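Local coordinates for thiosulfate sulfurtransferase (Pseudomonas aeruginosa, PDB 1YT8), which probably catalyses the transfer of sulfur from thiosulfate to cyanide, as rhodaneses do, and contains four rhodanese-like domains, at residues Asp111-Ser116 with Arg492-Thr497; Lys117-Leu122 with Ser199-Gln204; Leu132-Val137 with Ala228-Glu233; Val148-Arg153 with Gly165-Pro170; Ala194-Ser199 with Leu218-Ile223. All blocks are in the same frame, centred on the assembly; numbering follows the deposited sequence.

Contact 1 (Asp111-Ser116 with Arg492-Thr497)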
# COMPACT_ATOMS: atom_id res chain seq x y z
N ASP A 111 -12.19 -0.64 -6.35
CA ASP A 111 -10.88 -0.00 -6.30
C ASP A 111 -10.07 -0.42 -5.08
O ASP A 111 -10.43 -1.39 -4.40
CB ASP A 111 -11.02 1.53 -6.35
CG ASP A 111 -9.90 2.18 -7.14
OD1 ASP A 111 -8.78 2.35 -6.60
OD2 ASP A 111 -10.13 2.52 -8.32
N VAL A 112 -8.98 0.29 -4.80
CA VAL A 112 -8.11 -0.03 -3.67
C VAL A 112 -7.91 1.15 -2.72
O VAL A 112 -8.14 2.30 -3.10
CB VAL A 112 -6.72 -0.52 -4.16
CG1 VAL A 112 -6.88 -1.76 -5.02
CG2 VAL A 112 -6.03 0.59 -4.95
N ASN A 113 -7.48 0.86 -1.49
CA ASN A 113 -7.23 1.87 -0.45
C ASN A 113 -8.46 2.76 -0.30
O ASN A 113 -8.36 3.98 -0.17
CB ASN A 113 -6.01 2.72 -0.82
CG ASN A 113 -4.81 1.88 -1.25
OD1 ASN A 113 -4.21 2.13 -2.29
ND2 ASN A 113 -4.45 0.89 -0.44
N VAL A 114 -9.63 2.12 -0.29
CA VAL A 114 -10.90 2.83 -0.20
C VAL A 114 -11.11 3.69 1.05
O VAL A 114 -11.58 4.82 0.95
CB VAL A 114 -12.07 1.84 -0.38
CG1 VAL A 114 -13.41 2.58 -0.37
CG2 VAL A 114 -11.90 1.11 -1.72
N PRO A 115 -10.77 3.17 2.24
CA PRO A 115 -10.97 4.01 3.43
C PRO A 115 -10.22 5.33 3.29
O PRO A 115 -10.76 6.41 3.58
CB PRO A 115 -10.43 3.14 4.56
CG PRO A 115 -10.76 1.75 4.10
CD PRO A 115 -10.37 1.80 2.63
N SER A 116 -8.97 5.25 2.84
CA SER A 116 -8.14 6.44 2.67
C SER A 116 -8.71 7.41 1.64
O SER A 116 -8.72 8.63 1.87
CB SER A 116 -6.72 6.04 2.25
OG SER A 116 -6.09 5.26 3.25
N ARG A 492 -4.66 0.47 -11.83
CA ARG A 492 -5.05 1.74 -11.24
C ARG A 492 -5.10 2.84 -12.31
O ARG A 492 -4.10 3.15 -12.95
CB ARG A 492 -4.07 2.11 -10.13
CG ARG A 492 -4.04 1.09 -8.98
CD ARG A 492 -2.73 1.16 -8.22
NE ARG A 492 -2.72 0.40 -6.97
CZ ARG A 492 -2.76 -0.93 -6.89
NH1 ARG A 492 -2.81 -1.68 -7.99
NH2 ARG A 492 -2.74 -1.52 -5.70
N PRO A 493 -6.28 3.46 -12.50
CA PRO A 493 -6.45 4.53 -13.49
C PRO A 493 -5.62 5.76 -13.17
O PRO A 493 -5.41 6.62 -14.02
CB PRO A 493 -7.95 4.82 -13.43
CG PRO A 493 -8.54 3.54 -12.95
CD PRO A 493 -7.57 3.13 -11.88
N TYR A 494 -5.14 5.85 -11.93
CA TYR A 494 -4.35 6.99 -11.50
C TYR A 494 -2.84 6.74 -11.49
O TYR A 494 -2.08 7.52 -10.90
CB TYR A 494 -4.82 7.46 -10.12
CG TYR A 494 -4.76 6.39 -9.06
CD1 TYR A 494 -3.65 6.27 -8.22
CD2 TYR A 494 -5.82 5.50 -8.89
CE1 TYR A 494 -3.60 5.29 -7.23
CE2 TYR A 494 -5.77 4.51 -7.90
CZ TYR A 494 -4.67 4.42 -7.08
OH TYR A 494 -4.63 3.47 -6.08
N GLU A 495 -2.41 5.66 -12.13
CA GLU A 495 -0.98 5.35 -12.23
C GLU A 495 -0.67 5.17 -13.71
O GLU A 495 -1.42 4.52 -14.43
CB GLU A 495 -0.62 4.07 -11.47
CG GLU A 495 -0.89 4.12 -9.97
CD GLU A 495 -0.16 3.03 -9.20
OE1 GLU A 495 0.22 2.01 -9.82
OE2 GLU A 495 0.02 3.18 -7.98
N GLY A 496 0.43 5.76 -14.17
CA GLY A 496 0.80 5.63 -15.57
C GLY A 496 0.04 6.57 -16.48
O GLY A 496 -0.90 7.25 -16.06
N THR A 497 0.43 6.60 -17.75
CA THR A 497 -0.20 7.48 -18.73
C THR A 497 -0.87 6.73 -19.88
O THR A 497 -1.23 7.33 -20.90
CB THR A 497 0.84 8.45 -19.32
OG1 THR A 497 0.22 9.26 -20.33
CG2 THR A 497 2.00 7.67 -19.93
O HOH W 1 -3.58 4.40 -3.80
O HOH W 2 -2.30 1.07 -3.79
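Val112, in the loop leading into helix 114-127, meets the hydroxyl end of Tyr494 and the guanidinium of Arg492. The second segment forms a type I beta turn, from Arg492 to Glu495, in the loop before helix 501-512. The contact joins parts of the chain far apart in sequence, in a protein of four rhodanese-like domains. Val112 CG2 does most of the touching, 3.4 Å from Tyr494 OH and 3.9 Å from Arg492 NE. Its CG1 branch lies over one face of the guanidinium. Arg492 runs extended from CG to NE, which carries its flat end across the valine at about a right angle. Glu32 forms a salt bridge with Arg492 NH2.

The ring of Tyr494 leaves the backbone with CG between N and the carbonyl carbon (chi1 57°). This brings Arg492 CB over one ring face, near the rim, and sets the hydroxyl beside Val112 CG2. At the ring edge, Asp111 OD1 lies 3.9 Å from Tyr494 CE2. Carboxylate and ring are nearly coplanar, 26° apart. The same OD1 takes the amide of the next residue, with Val112 N to Asp111 OD1 at 2.7 Å. It also forms a salt bridge with Lys117.

Asn113 stands at the N-cap of the helix, but its side chain makes no capping bond. Instead ND2 binds Asp315, while OD1 serves two waters. One water donates to Asn113 OD1 and is hydrogen-bonded to Tyr494 OH at 2.7 Å. The other donates to Asn113 OD1 at 2.6 Å and accepts from Arg492 NH2 at 3.2 Å.

Contact 2 (Lys117-Leu122 with Ser199-Gln204)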
# COMPACT_ATOMS: atom_id res chain seq x y z
N LYS A 117 -9.17 6.89 0.51
CA LYS A 117 -9.72 7.73 -0.54
C LYS A 117 -11.09 8.30 -0.19
O LYS A 117 -11.38 9.46 -0.50
CB LYS A 117 -9.79 6.95 -1.85
CG LYS A 117 -8.43 6.45 -2.31
CD LYS A 117 -8.55 5.60 -3.56
CE LYS A 117 -7.18 5.14 -4.04
NZ LYS A 117 -7.30 4.27 -5.24
N ALA A 118 -11.92 7.49 0.45
CA ALA A 118 -13.25 7.94 0.85
C ALA A 118 -13.07 9.03 1.90
O ALA A 118 -13.81 10.02 1.92
CB ALA A 118 -14.04 6.77 1.43
N PHE A 119 -12.09 8.85 2.78
CA PHE A 119 -11.82 9.85 3.81
C PHE A 119 -11.42 11.17 3.15
O PHE A 119 -11.81 12.25 3.60
CB PHE A 119 -10.70 9.41 4.75
CG PHE A 119 -10.30 10.47 5.74
CD1 PHE A 119 -11.16 10.83 6.78
CD2 PHE A 119 -9.08 11.13 5.62
CE1 PHE A 119 -10.82 11.86 7.67
CE2 PHE A 119 -8.73 12.16 6.51
CZ PHE A 119 -9.60 12.52 7.54
N GLY A 120 -10.62 11.09 2.09
CA GLY A 120 -10.19 12.29 1.40
C GLY A 120 -11.37 13.10 0.90
O GLY A 120 -11.39 14.33 0.99
N GLU A 121 -12.37 12.40 0.36
CA GLU A 121 -13.55 13.07 -0.15
C GLU A 121 -14.33 13.70 1.00
O GLU A 121 -14.93 14.77 0.83
CB GLU A 121 -14.43 12.08 -0.92
CG GLU A 121 -13.81 11.54 -2.22
CD GLU A 121 -13.37 12.64 -3.18
OE1 GLU A 121 -14.10 13.65 -3.31
OE2 GLU A 121 -12.30 12.49 -3.81
N LEU A 122 -14.34 13.03 2.15
CA LEU A 122 -15.04 13.54 3.33
C LEU A 122 -14.41 14.85 3.80
O LEU A 122 -15.11 15.78 4.21
CB LEU A 122 -14.99 12.52 4.47
CG LEU A 122 -15.75 12.88 5.75
CD1 LEU A 122 -17.25 12.98 5.44
CD2 LEU A 122 -15.51 11.82 6.81
N SER A 199 -4.00 15.17 -3.02
CA SER A 199 -3.98 16.62 -3.22
C SER A 199 -4.89 17.30 -2.19
O SER A 199 -4.58 18.39 -1.71
CB SER A 199 -4.41 17.01 -4.64
OG SER A 199 -5.81 16.85 -4.85
N ILE A 200 -6.00 16.64 -1.86
CA ILE A 200 -6.94 17.19 -0.87
C ILE A 200 -6.29 17.14 0.52
O ILE A 200 -6.30 18.13 1.26
CB ILE A 200 -8.26 16.37 -0.83
CG1 ILE A 200 -9.03 16.55 -2.14
CG2 ILE A 200 -9.12 16.83 0.35
CD1 ILE A 200 -10.19 15.57 -2.31
N ILE A 201 -5.73 15.99 0.87
CA ILE A 201 -5.08 15.81 2.16
C ILE A 201 -3.88 16.76 2.29
O ILE A 201 -3.67 17.35 3.35
CB ILE A 201 -4.59 14.35 2.34
CG1 ILE A 201 -5.79 13.39 2.32
CG2 ILE A 201 -3.82 14.21 3.65
CD1 ILE A 201 -6.80 13.63 3.44
N GLY A 202 -3.12 16.91 1.22
CA GLY A 202 -1.96 17.79 1.25
C GLY A 202 -2.35 19.25 1.40
O GLY A 202 -1.73 19.99 2.16
N THR A 203 -3.37 19.67 0.65
CA THR A 203 -3.82 21.05 0.73
C THR A 203 -4.38 21.34 2.11
O THR A 203 -4.04 22.35 2.73
CB THR A 203 -4.90 21.34 -0.33
OG1 THR A 203 -4.35 21.14 -1.64
CG2 THR A 203 -5.39 22.78 -0.22
N GLN A 204 -5.21 20.44 2.62
CA GLN A 204 -5.81 20.65 3.93
C GLN A 204 -4.75 20.57 5.03
O GLN A 204 -4.89 21.20 6.07
CB GLN A 204 -6.94 19.65 4.18
CG GLN A 204 -7.85 20.05 5.36
CD GLN A 204 -8.47 21.44 5.18
OE1 GLN A 204 -8.43 22.28 6.09
NE2 GLN A 204 -9.05 21.68 4.01
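This is a buried helix-helix contact in which Ile200 and Ile201 of helix 197-208 pack on Phe119, Gly120 and Glu121 of helix 114-127. Helix 197-208 belongs to the rhodanese-like fold whose sheet contains strands 188-192 and 215-218. Over these segments the axes come within 9.2 Å of each other and cross at 49°. The backbones are nearest at Gly120 and Ile201, with CA atoms 6.3 Å apart. Having no side chain, Gly120 presents its backbone directly to both isoleucines.

Ile200 points toward the other helix and straddles the carbonyl of Gly120. Its CG2 branch lies 3.4 Å from Gly120 O, and its CD1 lies 3.7 Å from the same oxygen. CD1 also reaches the carboxylate of Glu121, 4.0 Å from OE2. Glu121 starts out away from Ile200, but its chain bends at chi2 (-55°) and returns across the isoleucine at about a right angle. The carboxylate is held by a salt bridge from OE2 to Arg196.

Ile201 works with its tip. CD1 lies 3.9 Å from Phe119 CE2, approaching the ring obliquely. With chi1 at 174°, the Phe119 ring swings round to Ile201 although CB starts out to the side, and the two side chains cross at about a right angle. Phe526 meets the same ring edge-to-face, and Trp341 of helix 334-344 touches Ile201.

Within helix 197-208, Ser199 O accepts from two groups of Thr203. Thr203 OG1 donates to Ser199 O at 2.8 Å, and Thr203 N comes to this oxygen from the opposite face of its carbonyl plane.

Contact 3 (Leu132-Val137 with Ala228-Glu233); sequences LAAEEV and AGQQLE
Ala134 and Glu135 rest against Ala228 and Gln230, so the start of helix 134-142 meets the loop after helix 221-227 in a rhodanese-like domain. Leu132 leads in as part of an edge strand of the sheet, with backbone hydrogen bonds to Ala217 and Arg219. Ala133 is the N-cap residue. Its N donates to Glu136 OE1 at 2.9 Å, on the anti lone pair of the carboxylate oxygen. The Glu136 side chain thus folds back on the amide of the N-cap residue.

Ala134 comes next and points toward the loop. Its CB lies 3.7 Å from Ala228 CB. The amide end of Gln230, on a chain extended beyond CG, reaches the carbonyl of Ala134, with Gln230 CD 3.7 Å from Ala134 O.

Glu135 follows. Its chain bends at chi2 (85°) and folds over Ala228, putting OE2 3.6 Å from Ala228 CB. Its carboxylate plane stands nearly perpendicular to the Gln230 amide, at 81°.

Gly229, at positive phi, ends helix 221-227 in a Schellman motif. Trp225 of that helix also touches Gln230. One water links the two segments at the surface, donating to Glu135 OE2 at 2.6 Å and to Ala228 O at 3.1 Å.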
# COMPACT_ATOMS: atom_id res chain seq x y z
N LEU A 132 -8.33 24.38 -7.71
CA LEU A 132 -8.23 25.15 -8.94
C LEU A 132 -8.38 24.21 -10.12
O LEU A 132 -7.85 23.10 -10.10
CB LEU A 132 -6.87 25.84 -9.03
CG LEU A 132 -6.61 26.98 -8.05
CD1 LEU A 132 -5.13 27.35 -8.06
CD2 LEU A 132 -7.48 28.17 -8.42
N ALA A 133 -9.10 24.65 -11.15
CA ALA A 133 -9.30 23.82 -12.33
C ALA A 133 -7.99 23.72 -13.09
O ALA A 133 -7.14 24.61 -13.01
CB ALA A 133 -10.36 24.44 -13.23
N ALA A 134 -7.81 22.62 -13.82
CA ALA A 134 -6.60 22.44 -14.62
C ALA A 134 -6.36 23.68 -15.49
O ALA A 134 -5.23 24.15 -15.64
CB ALA A 134 -6.73 21.21 -15.50
N GLU A 135 -7.45 24.20 -16.05
CA GLU A 135 -7.36 25.38 -16.91
C GLU A 135 -6.92 26.62 -16.16
O GLU A 135 -6.22 27.47 -16.71
CB GLU A 135 -8.71 25.66 -17.59
CG GLU A 135 -9.15 24.60 -18.60
CD GLU A 135 -9.86 23.42 -17.97
OE1 GLU A 135 -9.96 23.35 -16.73
OE2 GLU A 135 -10.33 22.55 -18.73
N GLU A 136 -7.33 26.74 -14.90
CA GLU A 136 -6.93 27.89 -14.11
C GLU A 136 -5.45 27.84 -13.79
O GLU A 136 -4.76 28.86 -13.82
CB GLU A 136 -7.74 27.96 -12.81
CG GLU A 136 -9.20 28.32 -13.01
CD GLU A 136 -9.97 28.39 -11.71
OE1 GLU A 136 -10.17 27.33 -11.07
OE2 GLU A 136 -10.37 29.51 -11.31
N VAL A 137 -4.95 26.64 -13.49
CA VAL A 137 -3.53 26.47 -13.18
C VAL A 137 -2.71 26.70 -14.45
O VAL A 137 -1.63 27.28 -14.39
CB VAL A 137 -3.26 25.07 -12.60
CG1 VAL A 137 -1.76 24.89 -12.31
CG2 VAL A 137 -4.07 24.89 -11.32
N ALA A 228 -8.11 17.88 -19.63
CA ALA A 228 -8.23 19.28 -20.04
C ALA A 228 -7.47 19.51 -21.34
O ALA A 228 -7.49 20.61 -21.91
CB ALA A 228 -7.68 20.19 -18.94
N GLY A 229 -6.79 18.46 -21.81
CA GLY A 229 -6.03 18.55 -23.05
C GLY A 229 -4.71 19.27 -22.89
O GLY A 229 -4.12 19.74 -23.87
N GLN A 230 -4.22 19.35 -21.66
CA GLN A 230 -2.96 20.02 -21.38
C GLN A 230 -1.80 19.03 -21.39
O GLN A 230 -2.01 17.82 -21.40
CB GLN A 230 -3.08 20.78 -20.07
CG GLN A 230 -4.06 21.93 -20.23
CD GLN A 230 -4.58 22.50 -18.94
OE1 GLN A 230 -4.06 22.21 -17.85
NE2 GLN A 230 -5.60 23.33 -19.04
N GLN A 231 -0.58 19.54 -21.41
CA GLN A 231 0.61 18.70 -21.50
C GLN A 231 1.34 18.36 -20.20
O GLN A 231 1.67 19.23 -19.41
CB GLN A 231 1.60 19.35 -22.48
CG GLN A 231 2.87 18.55 -22.77
CD GLN A 231 2.59 17.27 -23.53
OE1 GLN A 231 1.85 17.27 -24.51
NE2 GLN A 231 3.19 16.17 -23.08
N LEU A 232 1.60 17.07 -20.01
CA LEU A 232 2.31 16.59 -18.84
C LEU A 232 3.80 16.48 -19.17
O LEU A 232 4.17 16.37 -20.33
CB LEU A 232 1.80 15.20 -18.44
CG LEU A 232 0.38 15.12 -17.87
CD1 LEU A 232 -0.06 13.66 -17.77
CD2 LEU A 232 0.34 15.80 -16.51
N GLU A 233 4.63 16.53 -18.14
CA GLU A 233 6.07 16.38 -18.33
C GLU A 233 6.39 14.98 -17.84
O GLU A 233 5.56 14.34 -17.19
CB GLU A 233 6.83 17.44 -17.53
CG GLU A 233 6.51 18.86 -17.96
CD GLU A 233 7.47 19.89 -17.38
OE1 GLU A 233 7.78 19.83 -16.17
OE2 GLU A 233 7.91 20.77 -18.15
O HOH W 3 -9.79 22.53 -21.32

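Contact 4 (Val148-Arg153 with Gly165-Pro170)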
# COMPACT_ATOMS: atom_id res chain seq x y z
N VAL A 148 3.98 27.73 -6.80
CA VAL A 148 4.73 26.49 -6.90
C VAL A 148 3.72 25.36 -6.89
O VAL A 148 2.69 25.44 -6.21
CB VAL A 148 5.75 26.31 -5.74
CG1 VAL A 148 6.84 27.38 -5.85
CG2 VAL A 148 5.05 26.39 -4.40
N ILE A 149 3.98 24.33 -7.68
CA ILE A 149 3.09 23.18 -7.76
C ILE A 149 3.85 22.03 -7.10
O ILE A 149 4.90 21.62 -7.59
CB ILE A 149 2.75 22.83 -9.22
CG1 ILE A 149 2.11 24.05 -9.90
CG2 ILE A 149 1.79 21.64 -9.28
CD1 ILE A 149 1.71 23.85 -11.35
N LEU A 150 3.31 21.54 -5.99
CA LEU A 150 3.94 20.46 -5.24
C LEU A 150 3.19 19.15 -5.44
O LEU A 150 1.98 19.08 -5.19
CB LEU A 150 3.99 20.83 -3.76
CG LEU A 150 4.48 22.26 -3.48
CD1 LEU A 150 4.53 22.49 -1.98
CD2 LEU A 150 5.86 22.48 -4.10
N ASP A 151 3.91 18.13 -5.89
CA ASP A 151 3.35 16.81 -6.15
C ASP A 151 3.48 15.94 -4.90
O ASP A 151 4.60 15.60 -4.49
CB ASP A 151 4.09 16.18 -7.32
CG ASP A 151 3.34 15.02 -7.94
OD1 ASP A 151 2.91 14.13 -7.18
OD2 ASP A 151 3.18 15.02 -9.18
N ALA A 152 2.35 15.57 -4.30
CA ALA A 152 2.32 14.79 -3.06
C ALA A 152 2.47 13.27 -3.15
O ALA A 152 2.38 12.58 -2.13
CB ALA A 152 1.05 15.13 -2.28
N ARG A 153 2.69 12.75 -4.35
CA ARG A 153 2.83 11.31 -4.54
C ARG A 153 4.26 10.83 -4.27
O ARG A 153 5.12 11.61 -3.87
CB ARG A 153 2.45 10.94 -5.97
CG ARG A 153 1.04 11.36 -6.39
CD ARG A 153 0.83 11.12 -7.87
NE ARG A 153 1.63 12.04 -8.68
CZ ARG A 153 1.96 11.82 -9.95
NH1 ARG A 153 1.56 10.70 -10.56
NH2 ARG A 153 2.68 12.70 -10.62
N GLY A 165 6.61 22.12 -14.33
CA GLY A 165 7.25 22.87 -13.26
C GLY A 165 7.05 22.28 -11.87
O GLY A 165 7.58 22.80 -10.90
N GLY A 166 6.27 21.20 -11.78
CA GLY A 166 6.01 20.58 -10.50
C GLY A 166 7.24 20.13 -9.74
O GLY A 166 8.26 19.76 -10.34
N ILE A 167 7.15 20.16 -8.42
CA ILE A 167 8.24 19.76 -7.53
C ILE A 167 7.76 18.62 -6.64
O ILE A 167 6.70 18.70 -6.04
CB ILE A 167 8.65 20.94 -6.61
CG1 ILE A 167 9.05 22.14 -7.48
CG2 ILE A 167 9.78 20.52 -5.68
CD1 ILE A 167 9.14 23.46 -6.72
N SER A 168 8.54 17.55 -6.57
CA SER A 168 8.17 16.40 -5.75
C SER A 168 8.27 16.69 -4.25
O SER A 168 9.35 16.99 -3.74
CB SER A 168 9.03 15.20 -6.10
OG SER A 168 8.79 14.12 -5.20
N VAL A 169 7.14 16.61 -3.55
CA VAL A 169 7.10 16.82 -2.11
C VAL A 169 6.05 15.87 -1.54
O VAL A 169 4.90 16.26 -1.31
CB VAL A 169 6.71 18.28 -1.75
CG1 VAL A 169 6.87 18.49 -0.24
CG2 VAL A 169 7.56 19.27 -2.52
N PRO A 170 6.43 14.60 -1.32
CA PRO A 170 5.53 13.58 -0.78
C PRO A 170 4.69 14.09 0.39
O PRO A 170 5.19 14.83 1.24
CB PRO A 170 6.48 12.45 -0.39
CG PRO A 170 7.54 12.55 -1.44
CD PRO A 170 7.79 14.05 -1.49
O HOH W 4 6.14 24.72 -9.45
O HOH W 5 6.20 13.56 -5.40
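The Pro170 ring lies against the carbonyl of Arg153, with Pro170 CG 3.6 Å from Arg153 O. The flat guanidinium of Arg153 receives the Asp151 carboxylate at its edge, in plane. The grip is side-on and two-pronged, with Arg153 NE to Asp151 OD1 at 2.9 Å and Arg153 NH2 to Asp151 OD2 at 2.8 Å. This fixes the Arg153 guanidinium beside the sulfite pocket. Asp151 OD1 also accepts from Arg153 N, closing an Asx turn. Asp151 CG sits trans to the backbone N (chi1 -163°), leading the carboxylate away from strand 167-168. Arg153 NH2 binds Met161 O as well, and Asp151 OD2 takes Asn192 ND2.

The backbones pair as parallel strands. Ile167 N donates to Ile149 O at 2.8 Å, Asp151 N to Ile167 O at 2.9 Å, and Val169 N to Asp151 O at 2.9 Å. Leu150 and Ile167 lie side by side on one face, pointing the same way. Leu150 CD2 also touches Val169 CG2 at 4.0 Å. One water donates to Asp151 O and Arg153 O and accepts from Ser168 OG.

The pair belongs to a beta-alpha-beta crossover through helix 155-160. Helix 174-181 packs on Leu150 and Val169. Helix 155-160 packs on Asp151 and Ser168, which occupy the other face. Strand 147-151 lies between strand 188-192 and strand 167-168, the outermost strand on this side of the five-stranded rhodanese sheet.

Contact 5 (Ala194-Ser199 with Leu218-Ile223). With SO3 (sulfite ion), chain B.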
# COMPACT_ATOMS: atom_id res chain seq x y z
N ALA A 194 -2.22 12.30 -8.69
CA ALA A 194 -2.71 11.80 -9.96
C ALA A 194 -4.21 12.03 -10.10
O ALA A 194 -4.70 12.39 -11.17
CB ALA A 194 -2.39 10.32 -10.10
N GLY A 195 -4.92 11.83 -9.00
CA GLY A 195 -6.35 12.02 -9.00
C GLY A 195 -6.73 13.18 -8.10
O GLY A 195 -6.48 14.34 -8.43
N ARG A 196 -7.29 12.85 -6.94
CA ARG A 196 -7.74 13.86 -5.98
C ARG A 196 -7.27 13.67 -4.54
O ARG A 196 -6.87 14.62 -3.88
CB ARG A 196 -9.28 13.88 -5.95
CG ARG A 196 -9.96 14.23 -7.26
CD ARG A 196 -11.43 13.83 -7.22
NE ARG A 196 -12.12 14.34 -6.05
CZ ARG A 196 -12.43 15.62 -5.85
NH1 ARG A 196 -12.12 16.53 -6.76
NH2 ARG A 196 -13.06 15.98 -4.74
N THR A 197 -7.31 12.43 -4.06
CA THR A 197 -7.00 12.14 -2.67
C THR A 197 -5.81 12.82 -2.00
O THR A 197 -6.00 13.60 -1.08
CB THR A 197 -6.88 10.63 -2.43
OG1 THR A 197 -7.98 9.97 -3.05
CG2 THR A 197 -6.91 10.34 -0.92
N ARG A 198 -4.60 12.51 -2.44
CA ARG A 198 -3.43 13.11 -1.82
C ARG A 198 -3.36 14.63 -1.99
O ARG A 198 -2.74 15.31 -1.17
CB ARG A 198 -2.16 12.42 -2.32
CG ARG A 198 -1.95 11.05 -1.67
CD ARG A 198 -0.89 10.19 -2.36
NE ARG A 198 -1.31 9.79 -3.70
CZ ARG A 198 -0.61 8.99 -4.50
NH1 ARG A 198 0.55 8.48 -4.10
NH2 ARG A 198 -1.07 8.70 -5.70
N SER A 199 -4.00 15.17 -3.02
CA SER A 199 -3.98 16.62 -3.22
C SER A 199 -4.89 17.30 -2.19
O SER A 199 -4.58 18.39 -1.71
CB SER A 199 -4.41 17.01 -4.64
OG SER A 199 -5.81 16.85 -4.85
N LEU A 218 -4.82 21.06 -7.05
CA LEU A 218 -5.04 21.06 -8.48
C LEU A 218 -6.19 20.06 -8.60
O LEU A 218 -6.01 18.87 -8.33
CB LEU A 218 -3.83 20.55 -9.25
CG LEU A 218 -4.11 20.18 -10.72
CD1 LEU A 218 -4.65 21.40 -11.47
CD2 LEU A 218 -2.83 19.67 -11.38
N ARG A 219 -7.36 20.54 -8.99
CA ARG A 219 -8.54 19.68 -9.09
C ARG A 219 -8.40 18.53 -10.08
O ARG A 219 -8.27 18.74 -11.28
CB ARG A 219 -9.77 20.52 -9.44
CG ARG A 219 -11.09 19.78 -9.31
CD ARG A 219 -12.23 20.72 -9.66
NE ARG A 219 -12.13 21.96 -8.90
CZ ARG A 219 -12.43 23.16 -9.38
NH1 ARG A 219 -12.84 23.29 -10.64
NH2 ARG A 219 -12.30 24.23 -8.62
N ASN A 220 -8.44 17.32 -9.55
CA ASN A 220 -8.34 16.08 -10.32
C ASN A 220 -6.96 15.73 -10.87
O ASN A 220 -6.83 14.85 -11.72
CB ASN A 220 -9.40 16.09 -11.44
CG ASN A 220 -10.81 16.29 -10.90
OD1 ASN A 220 -11.09 15.97 -9.74
ND2 ASN A 220 -11.70 16.82 -11.73
N GLY A 221 -5.93 16.42 -10.39
CA GLY A 221 -4.54 16.13 -10.76
C GLY A 221 -4.10 15.91 -12.19
O GLY A 221 -4.57 16.58 -13.11
N THR A 222 -3.16 14.98 -12.38
CA THR A 222 -2.64 14.69 -13.71
C THR A 222 -3.73 14.14 -14.62
O THR A 222 -3.69 14.35 -15.84
CB THR A 222 -1.43 13.70 -13.65
OG1 THR A 222 -1.83 12.46 -13.05
CG2 THR A 222 -0.30 14.30 -12.84
N ILE A 223 -4.71 13.46 -14.04
CA ILE A 223 -5.84 12.93 -14.81
C ILE A 223 -6.60 14.13 -15.38
O ILE A 223 -6.92 14.16 -16.57
CB ILE A 223 -6.79 12.10 -13.91
CG1 ILE A 223 -6.18 10.73 -13.64
CG2 ILE A 223 -8.17 11.98 -14.56
CD1 ILE A 223 -6.99 9.83 -12.71
S SO3 B . -4.22 11.03 -5.89
O1 SO3 B . -3.11 10.55 -6.74
O2 SO3 B . -5.51 10.48 -6.35
O3 SO3 B . -4.00 10.74 -4.45
O HOH W 6 -4.55 16.61 -7.77
O HOH W 7 -8.23 17.16 -6.67
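Sulfite O1 is gripped by Ala194 N, Gly195 N and Arg198 NH2, all from the anion-binding loop of a rhodanese-like domain. In rhodaneses such a loop holds the active-site cysteine, and here Cys193 lines the same pocket. The ion probably came from the crystallisation liquor and marks the pocket. Across the contact, Ile223 N donates to Ala194 O at 3.1 Å, in the carbonyl plane. This ties the loop to the start of helix 221-227.

Ala194 N donates to sulfite O1 at 2.8 Å. Arg198 N gives the shortest bond to the ion, 2.7 Å to sulfite O3. The Arg198 chain bends at chi3 (-67°), turning its guanidinium edge to the ion. Arg198 NE donates to sulfite O3 and Arg198 NH2 to sulfite O1, both at 2.9 Å. Arg198 NH1 pairs with Glu157.

Arg196 lies alongside Asn220, pointing the same way. Arg196 NH1 donates to Asn220 OD1 at 3.2 Å, in the guanidinium plane, although the two flat groups are 60° apart. Glu124 and Glu121 form salt bridges with the other nitrogens, NH2 and NE.

A type II turn runs from Leu218 to Gly221, with Asn220 at positive phi in its third position. Water joins the segments twice. One water donates to Gly195 O and Leu218 O. The other accepts from Asn220 N and donates to Ser199 OG, which itself donates to Arg196 O at 2.7 Å.

Contact 5 holds most of the sulfite pocket, and each of the other four touches it. Contact 4 meets it where Arg153 CD lies 3.4 Å from Ala194 N; the Arg153 side chain is about 4 Å from the sulfite. Contact 2 joins it by the salt bridge from Glu121 OE2 to Arg196 NE, 2.9 Å, and shares Ser199. Contact 3 adds a probable backbone bond between Leu132 O and Arg219 N, 2.8 Å. Contact 1 brings in Tyr494, whose side chain is about 5 Å from the ion. Contacts 1 and 2 both use helix 114-127, with their centres about 14 Å apart. Contact 1 encloses all the others along the chain.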